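Local coordinates for extracellular protein containing a SCP domain (Bacillus anthracis, PDB 4IFA) that is of unknown function, but is an extracellular protein with an SCP (cysteine-rich secretory protein family) domain and has been considered a vaccine candidate, at residues V101-V106 with D185-R190. Residues are numbered along the deposited sequence; the frame is centred on the assembly and turned at random.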
ATOM      1  N   VAL A 101       5.418  -3.177 -17.847  1.00 25.22           N
ATOM      2  CA  VAL A 101       4.877  -2.480 -16.679  1.00 24.59           C
ATOM      3  C   VAL A 101       3.370  -2.756 -16.621  1.00 23.25           C
ATOM      4  O   VAL A 101       2.646  -2.392 -17.549  1.00 25.55           O
ATOM      5  CB  VAL A 101       5.178  -0.985 -16.687  1.00 24.13           C
ATOM      6  CG1 VAL A 101       4.550  -0.340 -15.466  1.00 23.56           C
ATOM      7  CG2 VAL A 101       6.686  -0.711 -16.700  1.00 26.21           C
ATOM      8  N   VAL A 102       2.920  -3.455 -15.588  1.00 23.71           N
ATOM      9  CA  VAL A 102       1.535  -3.898 -15.451  1.00 23.57           C
ATOM     10  C   VAL A 102       0.735  -3.207 -14.343  1.00 22.98           C
ATOM     11  O   VAL A 102      -0.487  -3.274 -14.341  1.00 23.35           O
ATOM     12  CB  VAL A 102       1.453  -5.446 -15.272  1.00 23.53           C
ATOM     13  CG1 VAL A 102       2.114  -6.158 -16.491  1.00 25.18           C
ATOM     14  CG2 VAL A 102       2.024  -5.961 -13.957  1.00 24.79           C
ATOM     15  N   THR A 103       1.423  -2.533 -13.437  1.00 20.55           N
ATOM     16  CA  THR A 103       0.783  -1.858 -12.306  1.00 19.92           C
ATOM     17  C   THR A 103       1.709  -0.832 -11.732  1.00 19.00           C
ATOM     18  O   THR A 103       2.904  -0.845 -12.013  1.00 21.07           O
ATOM     19  CB  THR A 103       0.359  -2.925 -11.247  1.00 19.34           C
ATOM     20  OG1 THR A 103      -0.468  -2.352 -10.205  1.00 19.88           O
ATOM     21  CG2 THR A 103       1.538  -3.585 -10.586  1.00 21.22           C
ATOM     22  N   ALA A 104       1.165   0.092 -10.929  1.00 18.96           N
ATOM     23  CA  ALA A 104       1.994   1.040 -10.172  1.00 18.25           C
ATOM     24  C   ALA A 104       1.178   1.551  -9.012  1.00 19.45           C
ATOM     25  O   ALA A 104      -0.038   1.634  -9.115  1.00 20.37           O
ATOM     26  CB  ALA A 104       2.485   2.228 -11.036  1.00 20.23           C
ATOM     27  N   TYR A 105       1.860   1.895  -7.930  1.00 18.32           N
ATOM     28  CA  TYR A 105       1.232   2.552  -6.806  1.00 17.73           C
ATOM     29  C   TYR A 105       1.988   3.850  -6.527  1.00 17.72           C
ATOM     30  O   TYR A 105       3.200   3.860  -6.276  1.00 18.06           O
ATOM     31  CB  TYR A 105       1.242   1.673  -5.550  1.00 18.10           C
ATOM     32  CG  TYR A 105       0.600   2.367  -4.374  1.00 18.67           C
ATOM     33  CD1 TYR A 105      -0.744   2.645  -4.385  1.00 20.39           C
ATOM     34  CD2 TYR A 105       1.347   2.783  -3.258  1.00 19.81           C
ATOM     35  CE1 TYR A 105      -1.372   3.301  -3.339  1.00 21.41           C
ATOM     36  CE2 TYR A 105       0.694   3.472  -2.201  1.00 18.65           C
ATOM     37  CZ  TYR A 105      -0.641   3.705  -2.267  1.00 19.20           C
ATOM     38  OH  TYR A 105      -1.322   4.338  -1.207  1.00 22.57           O
ATOM     39  N   VAL A 106       1.232   4.956  -6.541  1.00 17.50           N
ATOM     40  CA  VAL A 106       1.710   6.308  -6.276  1.00 17.29           C
ATOM     41  C   VAL A 106       1.321   6.764  -4.893  1.00 16.88           C
ATOM     42  O   VAL A 106       0.138   6.715  -4.543  1.00 17.64           O
ATOM     43  CB  VAL A 106       1.100   7.302  -7.316  1.00 17.22           C
ATOM     44  CG1 VAL A 106       1.513   8.739  -6.965  1.00 17.96           C
ATOM     45  CG2 VAL A 106       1.534   6.922  -8.729  1.00 18.76           C
ATOM     46  N   ASP A 185      -5.923  -4.999 -16.753  1.00 33.78           N
ATOM     47  CA  ASP A 185      -7.023  -5.930 -16.469  1.00 36.30           C
ATOM     48  C   ASP A 185      -6.573  -7.168 -15.672  1.00 37.14           C
ATOM     49  O   ASP A 185      -7.211  -7.568 -14.688  1.00 37.81           O
ATOM     50  CB  ASP A 185      -7.645  -6.454 -17.767  1.00 37.78           C
ATOM     51  CG  ASP A 185      -8.418  -5.394 -18.573  1.00 38.99           C
ATOM     52  OD1 ASP A 185      -8.618  -4.245 -18.137  1.00 38.00           O
ATOM     53  OD2 ASP A 185      -8.860  -5.755 -19.686  1.00 44.12           O
ATOM     54  N   GLU A 186      -5.467  -7.762 -16.109  1.00 39.13           N
ATOM     55  CA  GLU A 186      -4.935  -8.992 -15.499  1.00 41.20           C
ATOM     56  C   GLU A 186      -4.595  -8.752 -14.024  1.00 38.61           C
ATOM     57  O   GLU A 186      -4.937  -9.543 -13.140  1.00 38.58           O
ATOM     58  CB  GLU A 186      -3.703  -9.491 -16.277  1.00 43.37           C
ATOM     59  CG  GLU A 186      -3.846  -9.652 -17.831  1.00 51.33           C
ATOM     60  CD  GLU A 186      -4.667 -10.845 -18.316  1.00 59.66           C
ATOM     61  OE1 GLU A 186      -4.297 -12.007 -18.022  1.00 63.94           O
ATOM     62  OE2 GLU A 186      -5.645 -10.616 -19.074  1.00 63.86           O
ATOM     63  N   THR A 187      -3.962  -7.621 -13.725  1.00 35.28           N
ATOM     64  CA  THR A 187      -3.633  -7.322 -12.353  1.00 33.64           C
ATOM     65  C   THR A 187      -4.876  -7.114 -11.481  1.00 32.06           C
ATOM     66  O   THR A 187      -4.904  -7.535 -10.331  1.00 32.79           O
ATOM     67  CB  THR A 187      -2.685  -6.110 -12.265  1.00 31.30           C
ATOM     68  OG1 THR A 187      -1.505  -6.395 -13.040  1.00 35.65           O
ATOM     69  CG2 THR A 187      -2.315  -5.802 -10.821  1.00 32.46           C
ATOM     70  N   LEU A 188      -5.893  -6.411 -12.003  1.00 31.66           N
ATOM     71  CA  LEU A 188      -7.129  -6.180 -11.240  1.00 31.11           C
ATOM     72  C   LEU A 188      -7.808  -7.507 -10.830  1.00 33.64           C
ATOM     73  O   LEU A 188      -8.281  -7.682  -9.700  1.00 33.56           O
ATOM     74  CB  LEU A 188      -8.101  -5.341 -12.090  1.00 31.27           C
ATOM     75  CG  LEU A 188      -9.515  -5.108 -11.521  1.00 31.47           C
ATOM     76  CD1 LEU A 188      -9.492  -4.314 -10.249  1.00 32.98           C
ATOM     77  CD2 LEU A 188     -10.414  -4.432 -12.576  1.00 31.08           C
ATOM     78  N   LEU A 189      -7.841  -8.439 -11.751  1.00 36.63           N
ATOM     79  CA  LEU A 189      -8.466  -9.741 -11.487  1.00 40.57           C
ATOM     80  C   LEU A 189      -7.705 -10.572 -10.431  1.00 41.82           C
ATOM     81  O   LEU A 189      -8.320 -11.286  -9.659  1.00 45.16           O
ATOM     82  CB  LEU A 189      -8.660 -10.496 -12.797  1.00 42.07           C
ATOM     83  CG  LEU A 189      -9.649  -9.790 -13.743  1.00 43.71           C
ATOM     84  CD1 LEU A 189      -9.650 -10.413 -15.110  1.00 46.95           C
ATOM     85  CD2 LEU A 189     -11.063  -9.778 -13.161  1.00 44.93           C
ATOM     86  N   ARG A 190      -6.379 -10.479 -10.415  1.00 42.33           N
ATOM     87  CA  ARG A 190      -5.520 -11.169  -9.425  1.00 43.10           C
ATOM     88  C   ARG A 190      -5.650 -10.588  -7.999  1.00 42.18           C
ATOM     89  O   ARG A 190      -5.812 -11.336  -7.022  1.00 42.61           O
ATOM     90  CB  ARG A 190      -4.059 -11.008  -9.869  1.00 43.26           C
ATOM     91  CG  ARG A 190      -3.793 -11.595 -11.254  1.00 48.07           C
ATOM     92  CD  ARG A 190      -3.347 -12.996 -11.221  1.00 55.51           C
ATOM     93  NE  ARG A 190      -1.895 -13.111 -11.354  1.00 60.68           N
ATOM     94  CZ  ARG A 190      -1.252 -13.254 -12.521  1.00 63.22           C
ATOM     95  NH1 ARG A 190       0.074 -13.376 -12.539  1.00 63.65           N
ATOM     96  NH2 ARG A 190      -1.917 -13.285 -13.676  1.00 65.44           N
TER
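Val102 and Thr103, the paired residues of a classic beta bulge opposite Gly95, meet Thr187 in the first turn of helix 185-191, illustrating how a strand irregularity can lie against a helix that follows the neighbouring strand. The contact is small, burying 103 Å² in all, and Thr187 carries the whole helical side of it. With the CA atoms of Val102 and Thr187 6.9 Å apart, the threonine faces both bulge residues and gives one branch to each. At chi1 -57° its OG1 stands beside the backbone N and the methyl CG2 is anti to that N; CG2 lies 4.0 Å from Thr103 CB, the two side chains crossing at about a right angle. The hydroxyl OG1 instead turns to Val102, coming 3.7 Å from the valine methyl CG2. The same OG1 is 3.5 Å from Val102 O, a van der Waals approach; its hydrogen-bonding partner is Asp184 OD1, just ahead of the helix. Thr103, with OG1 anti to its own backbone N (chi1 -171°), hydrogen-bonds Tyr182 O on strand 176-183, so both buried threonine hydroxyls find their hydrogen-bonding partners outside this contact, and what remains between strand and helix is van der Waals contact. Val102 is backbone-bonded to Gly95 of strand 92-97 and to Asp184, just beyond the end of strand 176-183. The psi of -15° at Val102 departs from the extended values of Thr103 and Ala104, as expected at the first position of such a bulge. The whole is a beta bulge in an antiparallel sheet of the CAP-associated N-terminal region, packed against the first turn of the helix that follows strand 176-183.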